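Local structure of lysine cyclodeaminase (Streptomyces pristinaespiralis, 5YU3) at residues 52-57 and 80-85; 211-216 and 235-240. The protein probably converts L-lysine to L-pipecolic acid with loss of ammonia, with NAD bound, and also recognises L-ornithine and L-2,4-diaminobutyric acid. All blocks are in the same frame, centred on the assembly; numbering follows the deposited sequence.

Contact 1 of 2, residues 52-57 and 80-85; sequences LERSEP and GYSPAN. With NAD (nicotinamide-adenine-dinucleotide), chain F.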
# COMPACT_ATOMS: atom_id res chain seq x y z
N LEU A 52 -8.34 -3.22 4.68
CA LEU A 52 -9.05 -4.50 4.59
C LEU A 52 -9.48 -4.91 5.99
O LEU A 52 -8.63 -5.09 6.87
CB LEU A 52 -8.14 -5.59 4.00
CG LEU A 52 -7.65 -5.43 2.56
CD1 LEU A 52 -6.35 -6.20 2.34
CD2 LEU A 52 -8.71 -5.92 1.60
N GLU A 53 -10.78 -5.11 6.19
CA GLU A 53 -11.27 -5.59 7.48
C GLU A 53 -10.96 -7.07 7.67
O GLU A 53 -10.99 -7.85 6.71
CB GLU A 53 -12.78 -5.35 7.60
CG GLU A 53 -13.13 -3.88 7.80
CD GLU A 53 -14.59 -3.67 8.18
OE1 GLU A 53 -14.93 -2.53 8.54
OE2 GLU A 53 -15.38 -4.65 8.12
N ARG A 54 -10.64 -7.45 8.91
CA ARG A 54 -10.36 -8.84 9.27
C ARG A 54 -11.17 -9.17 10.51
O ARG A 54 -11.14 -8.43 11.49
CB ARG A 54 -8.85 -9.06 9.53
CG ARG A 54 -7.92 -8.82 8.33
CD ARG A 54 -6.44 -8.77 8.76
NE ARG A 54 -6.26 -7.67 9.66
CZ ARG A 54 -5.51 -7.65 10.75
NH1 ARG A 54 -4.76 -8.68 11.13
NH2 ARG A 54 -5.52 -6.55 11.48
N SER A 55 -11.89 -10.29 10.48
CA SER A 55 -12.82 -10.58 11.57
C SER A 55 -12.24 -11.49 12.64
O SER A 55 -12.72 -11.45 13.78
CB SER A 55 -14.10 -11.21 11.02
OG SER A 55 -13.84 -12.51 10.53
N GLU A 56 -11.24 -12.32 12.32
CA GLU A 56 -10.63 -13.28 13.23
C GLU A 56 -9.25 -12.82 13.66
O GLU A 56 -8.50 -12.27 12.85
CB GLU A 56 -10.50 -14.66 12.58
CG GLU A 56 -11.78 -15.19 12.00
CD GLU A 56 -12.88 -15.22 13.03
OE1 GLU A 56 -12.61 -15.63 14.17
OE2 GLU A 56 -14.02 -14.81 12.69
N PRO A 57 -8.85 -13.08 14.92
CA PRO A 57 -9.67 -13.81 16.04
C PRO A 57 -10.70 -12.80 16.64
O PRO A 57 -11.71 -13.22 17.26
CB PRO A 57 -8.79 -14.19 16.89
CG PRO A 57 -7.52 -13.21 16.72
CD PRO A 57 -7.45 -12.91 15.45
N GLY A 80 -1.24 -2.79 10.60
CA GLY A 80 -2.38 -3.55 11.06
C GLY A 80 -2.85 -3.08 12.43
O GLY A 80 -2.06 -2.63 13.26
N TYR A 81 -4.16 -3.19 12.65
CA TYR A 81 -4.78 -3.07 13.97
C TYR A 81 -5.37 -4.44 14.28
O TYR A 81 -6.29 -4.88 13.59
CB TYR A 81 -5.85 -1.98 13.97
CG TYR A 81 -6.83 -2.06 15.13
CD1 TYR A 81 -6.47 -1.61 16.40
CD2 TYR A 81 -8.12 -2.56 14.95
CE1 TYR A 81 -7.38 -1.67 17.47
CE2 TYR A 81 -9.03 -2.61 16.01
CZ TYR A 81 -8.65 -2.16 17.27
OH TYR A 81 -9.54 -2.21 18.33
N SER A 82 -4.80 -5.12 15.27
CA SER A 82 -5.16 -6.51 15.58
C SER A 82 -5.24 -6.62 17.09
O SER A 82 -4.27 -7.02 17.76
CB SER A 82 -4.16 -7.50 14.99
OG SER A 82 -3.92 -7.22 13.61
N PRO A 83 -6.38 -6.26 17.68
CA PRO A 83 -6.44 -6.02 19.13
C PRO A 83 -6.29 -7.26 19.99
O PRO A 83 -6.13 -7.12 21.21
CB PRO A 83 -7.82 -5.38 19.33
CG PRO A 83 -8.59 -5.70 17.96
CD PRO A 83 -7.67 -5.83 17.02
N ALA A 84 -6.33 -8.46 19.42
CA ALA A 84 -6.01 -9.66 20.17
C ALA A 84 -4.52 -9.96 20.18
O ALA A 84 -4.11 -10.92 20.84
CB ALA A 84 -6.77 -10.87 19.62
N ASN A 85 -3.70 -9.18 19.46
CA ASN A 85 -2.26 -9.47 19.40
C ASN A 85 -1.61 -9.56 20.78
O ASN A 85 -0.88 -10.53 21.02
CB ASN A 85 -1.55 -8.42 18.54
CG ASN A 85 -1.42 -8.86 17.09
OD1 ASN A 85 -1.96 -9.89 16.69
ND2 ASN A 85 -0.69 -8.08 16.29
PA NAD F . -3.49 -1.59 22.64
O1A NAD F . -4.15 -2.91 22.35
O2A NAD F . -2.03 -1.55 23.02
O5B NAD F . -4.28 -0.90 23.86
C5B NAD F . -5.70 -0.70 23.78
C4B NAD F . -6.22 -0.81 25.20
O4B NAD F . -7.61 -0.45 25.22
C3B NAD F . -6.15 -2.24 25.73
O3B NAD F . -5.34 -2.29 26.93
C2B NAD F . -7.60 -2.59 26.03
O2B NAD F . -7.77 -3.40 27.19
C1B NAD F . -8.21 -1.22 26.24
N9A NAD F . -9.68 -1.12 26.10
C8A NAD F . -10.49 -1.78 25.25
N7A NAD F . -11.79 -1.38 25.42
C5A NAD F . -11.79 -0.45 26.41
C6A NAD F . -12.79 0.38 27.11
N6A NAD F . -14.10 0.31 26.78
N1A NAD F . -12.35 1.22 28.07
C2A NAD F . -11.05 1.32 28.43
N3A NAD F . -10.09 0.59 27.85
C4A NAD F . -10.40 -0.29 26.85
O3 NAD F . -3.74 -0.65 21.34
PN NAD F . -3.09 0.78 21.04
O1N NAD F . -2.94 1.52 22.35
O2N NAD F . -1.90 0.58 20.14
O5D NAD F . -4.23 1.48 20.13
C5D NAD F . -5.43 1.97 20.74
C4D NAD F . -6.27 2.66 19.67
O4D NAD F . -5.53 3.73 19.07
C3D NAD F . -6.63 1.72 18.53
O3D NAD F . -7.97 2.03 18.08
C2D NAD F . -5.66 2.11 17.44
O2D NAD F . -6.10 1.72 16.13
C1D NAD F . -5.62 3.61 17.65
N1N NAD F . -4.49 4.29 17.03
C2N NAD F . -4.69 5.54 16.59
C3N NAD F . -3.66 6.26 15.99
C7N NAD F . -3.93 7.65 15.53
O7N NAD F . -3.14 8.22 14.80
N7N NAD F . -5.04 8.27 15.98
C4N NAD F . -2.39 5.69 15.87
C5N NAD F . -2.21 4.40 16.37
C6N NAD F . -3.28 3.71 16.96
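Arg54 and Ser82 form the polar centre of this contact. The guanidinium of Arg54 grips one oxygen, Ser82 OG, with both of its terminal nitrogens: NH2 lies 2.7 Å from OG and NH1 lies 3.0 Å from the same atom. OG sits at the edge of the group, only 3° out of its plane, and the NH2 bond is the straighter of the two (153° at the hydrogen). Tyr81 O also lies near NH2, but at an angle too poor for a hydrogen bond. A bend at chi3 (-62°) in an otherwise extended Arg54 chain turns the guanidinium end-on to the serine. Farther along, Pro57 CG, just after a cis peptide bond, rests on Ala84 CB at 3.8 Å. Ser82 also opens a type I turn, closed by Asn85 N on Ser82 O at 2.8 Å, which presents Ala84 to the proline. The Tyr81 ring, part of the NAD pocket that this turn borders, carries Pro83 CD 3.6 Å above one face. An alanine in place of Arg54 would probably leave Ser82 OG without its two donors and Asp103 O of the second subunit without the NH1 bond. The contact joins the ends of strands 50-54 and 73-81, which flank strand 60-69 in the mixed sheet, at the dimer interface: Asn85 ND2 donates to Thr105 O of the second subunit, whose Thr104 packs on Pro57 and Ser82.

Contact 2 of 2, residues 211-216 and 235-240; sequences VAVGQG and ADLVGK. With NAD (nicotinamide-adenine-dinucleotide), chain F.
Lys240 NZ reaches across to Val211 O at 3.1 Å, meeting a lone pair in the carbonyl plane, and forms a salt bridge with Asp236 OD1 at 2.7 Å on the syn side of the carboxylate. With Thr209 O as a further acceptor and a weak bond to NAD O3D, the ammonium is held from several directions. Asp236 OD1 in turn accepts from NAD O3D (2.9 Å), tying the nicotinamide ribose to this charged pair; Ala235 adds two more bonds, its N donating to NAD O3D and its O accepting from NAD O2D at 2.7 Å. A water donates to both Val211 O and Asp236 OD2, providing a second bridge between the segments. The backbones meet where Gly214 N donates to Gly239 O at 3.2 Å, from 39° out of the carbonyl plane. Around this bond, Val213 straddles the turn 237-240: CG1, anti to the backbone N (chi1 164°), lies against the backbone of Gly239, which takes a positive phi (96°), while CG2 packs on Leu237 CB at 3.6 Å. Val211 CG1 lies against the end of the lysine chain. The two loops follow the adjacent parallel strands 204-207 and 229-232 of the Rossmann-type domain, and the second leads on to helix 245-250.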
# COMPACT_ATOMS: atom_id res chain seq x y z
N VAL A 211 -11.71 -0.55 21.99
CA VAL A 211 -13.14 -0.82 22.14
C VAL A 211 -13.71 -1.26 20.80
O VAL A 211 -13.32 -0.76 19.74
CB VAL A 211 -13.88 0.41 22.70
CG1 VAL A 211 -13.91 1.54 21.69
CG2 VAL A 211 -15.32 0.04 23.13
N ALA A 212 -14.64 -2.20 20.84
CA ALA A 212 -15.22 -2.74 19.63
C ALA A 212 -16.24 -1.77 19.02
O ALA A 212 -16.72 -0.84 19.66
CB ALA A 212 -15.89 -4.09 19.90
N VAL A 213 -16.56 -2.02 17.75
CA VAL A 213 -17.59 -1.26 17.05
C VAL A 213 -18.88 -1.30 17.86
O VAL A 213 -19.34 -2.37 18.27
CB VAL A 213 -17.80 -1.82 15.63
CG1 VAL A 213 -19.11 -1.30 15.03
CG2 VAL A 213 -16.62 -1.47 14.74
N GLY A 214 -19.46 -0.12 18.10
CA GLY A 214 -20.75 -0.03 18.75
C GLY A 214 -20.74 -0.16 20.26
O GLY A 214 -21.82 -0.14 20.87
N GLN A 215 -19.57 -0.30 20.89
CA GLN A 215 -19.50 -0.51 22.33
C GLN A 215 -18.98 0.70 23.08
O GLN A 215 -18.67 0.60 24.27
CB GLN A 215 -18.64 -1.74 22.64
CG GLN A 215 -19.15 -3.03 22.01
CD GLN A 215 -20.52 -3.43 22.53
OE1 GLN A 215 -20.71 -3.61 23.73
NE2 GLN A 215 -21.48 -3.56 21.62
N GLY A 216 -18.89 1.86 22.42
CA GLY A 216 -18.68 3.10 23.13
C GLY A 216 -19.92 3.51 23.90
O GLY A 216 -20.97 2.87 23.82
N ALA A 235 -9.18 4.71 16.96
CA ALA A 235 -9.58 4.79 15.55
C ALA A 235 -9.18 3.51 14.85
O ALA A 235 -8.01 3.13 14.91
CB ALA A 235 -8.93 5.98 14.84
N ASP A 236 -10.13 2.85 14.20
CA ASP A 236 -9.82 1.66 13.41
C ASP A 236 -10.96 1.33 12.45
O ASP A 236 -10.89 1.67 11.26
CB ASP A 236 -9.49 0.48 14.33
CG ASP A 236 -10.47 0.32 15.50
OD1 ASP A 236 -10.04 0.49 16.66
OD2 ASP A 236 -11.65 -0.02 15.25
N LEU A 237 -12.00 0.66 12.95
CA LEU A 237 -13.11 0.24 12.11
C LEU A 237 -14.18 1.33 12.03
O LEU A 237 -14.40 2.08 12.98
CB LEU A 237 -13.73 -1.04 12.65
CG LEU A 237 -12.80 -2.25 12.75
CD1 LEU A 237 -13.40 -3.32 13.65
CD2 LEU A 237 -12.54 -2.82 11.36
N VAL A 238 -14.84 1.40 10.88
CA VAL A 238 -16.04 2.23 10.79
C VAL A 238 -17.03 1.75 11.84
O VAL A 238 -17.24 0.54 12.00
CB VAL A 238 -16.62 2.18 9.37
CG1 VAL A 238 -18.01 2.79 9.34
CG2 VAL A 238 -15.70 2.89 8.40
N GLY A 239 -17.61 2.69 12.58
CA GLY A 239 -18.56 2.38 13.64
C GLY A 239 -17.94 2.32 15.02
O GLY A 239 -18.68 2.16 16.00
N LYS A 240 -16.63 2.42 15.13
CA LYS A 240 -15.94 2.48 16.41
C LYS A 240 -15.82 3.94 16.82
O LYS A 240 -15.27 4.75 16.07
CB LYS A 240 -14.55 1.84 16.33
CG LYS A 240 -13.74 1.91 17.63
CD LYS A 240 -12.49 2.77 17.48
CE LYS A 240 -11.61 2.69 18.75
NZ LYS A 240 -11.12 1.28 19.00
PA NAD F . -3.49 -1.59 22.64
O1A NAD F . -4.15 -2.91 22.35
O2A NAD F . -2.03 -1.55 23.02
O5B NAD F . -4.28 -0.90 23.86
C5B NAD F . -5.70 -0.70 23.78
C4B NAD F . -6.22 -0.81 25.20
O4B NAD F . -7.61 -0.45 25.22
C3B NAD F . -6.15 -2.24 25.73
O3B NAD F . -5.34 -2.29 26.93
C2B NAD F . -7.60 -2.59 26.03
O2B NAD F . -7.77 -3.40 27.19
C1B NAD F . -8.21 -1.22 26.24
N9A NAD F . -9.68 -1.12 26.10
C8A NAD F . -10.49 -1.78 25.25
N7A NAD F . -11.79 -1.38 25.42
C5A NAD F . -11.79 -0.45 26.41
C6A NAD F . -12.79 0.38 27.11
N6A NAD F . -14.10 0.31 26.78
N1A NAD F . -12.35 1.22 28.07
C2A NAD F . -11.05 1.32 28.43
N3A NAD F . -10.09 0.59 27.85
C4A NAD F . -10.40 -0.29 26.85
O3 NAD F . -3.74 -0.65 21.34
PN NAD F . -3.09 0.78 21.04
O1N NAD F . -2.94 1.52 22.35
O2N NAD F . -1.90 0.58 20.14
O5D NAD F . -4.23 1.48 20.13
C5D NAD F . -5.43 1.97 20.74
C4D NAD F . -6.27 2.66 19.67
O4D NAD F . -5.53 3.73 19.07
C3D NAD F . -6.63 1.72 18.53
O3D NAD F . -7.97 2.03 18.08
C2D NAD F . -5.66 2.11 17.44
O2D NAD F . -6.10 1.72 16.13
C1D NAD F . -5.62 3.61 17.65
N1N NAD F . -4.49 4.29 17.03
C2N NAD F . -4.69 5.54 16.59
C3N NAD F . -3.66 6.26 15.99
C7N NAD F . -3.93 7.65 15.53
O7N NAD F . -3.14 8.22 14.80
N7N NAD F . -5.04 8.27 15.98
C4N NAD F . -2.39 5.69 15.87
C5N NAD F . -2.21 4.40 16.37
C6N NAD F . -3.28 3.71 16.96
O HOH W 1 -12.16 -1.88 17.51

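Both contacts border the same NAD, and their centres lie 13 Å apart. Tyr81 of contact 1 is the main bridge: its CZ comes within 3.1 Å of Asp236 OD1 in contact 2, and its OH lies 3.9 Å from Lys240 NZ. On that same side of the ring, opposite Pro83, Tyr81 CD1 approaches NAD O2D at 3.4 Å, so the nicotinamide ribose is lined by the tyrosine as well as by Ala235 and Asp236. The bound proline is about 4 Å from the Tyr81 side chain and touches Ala235. Contact 1 meets the cofactor through Tyr81 and faces the second subunit through Arg54 and Ser82; contact 2 meets it from the loops of the nucleotide-binding sheet.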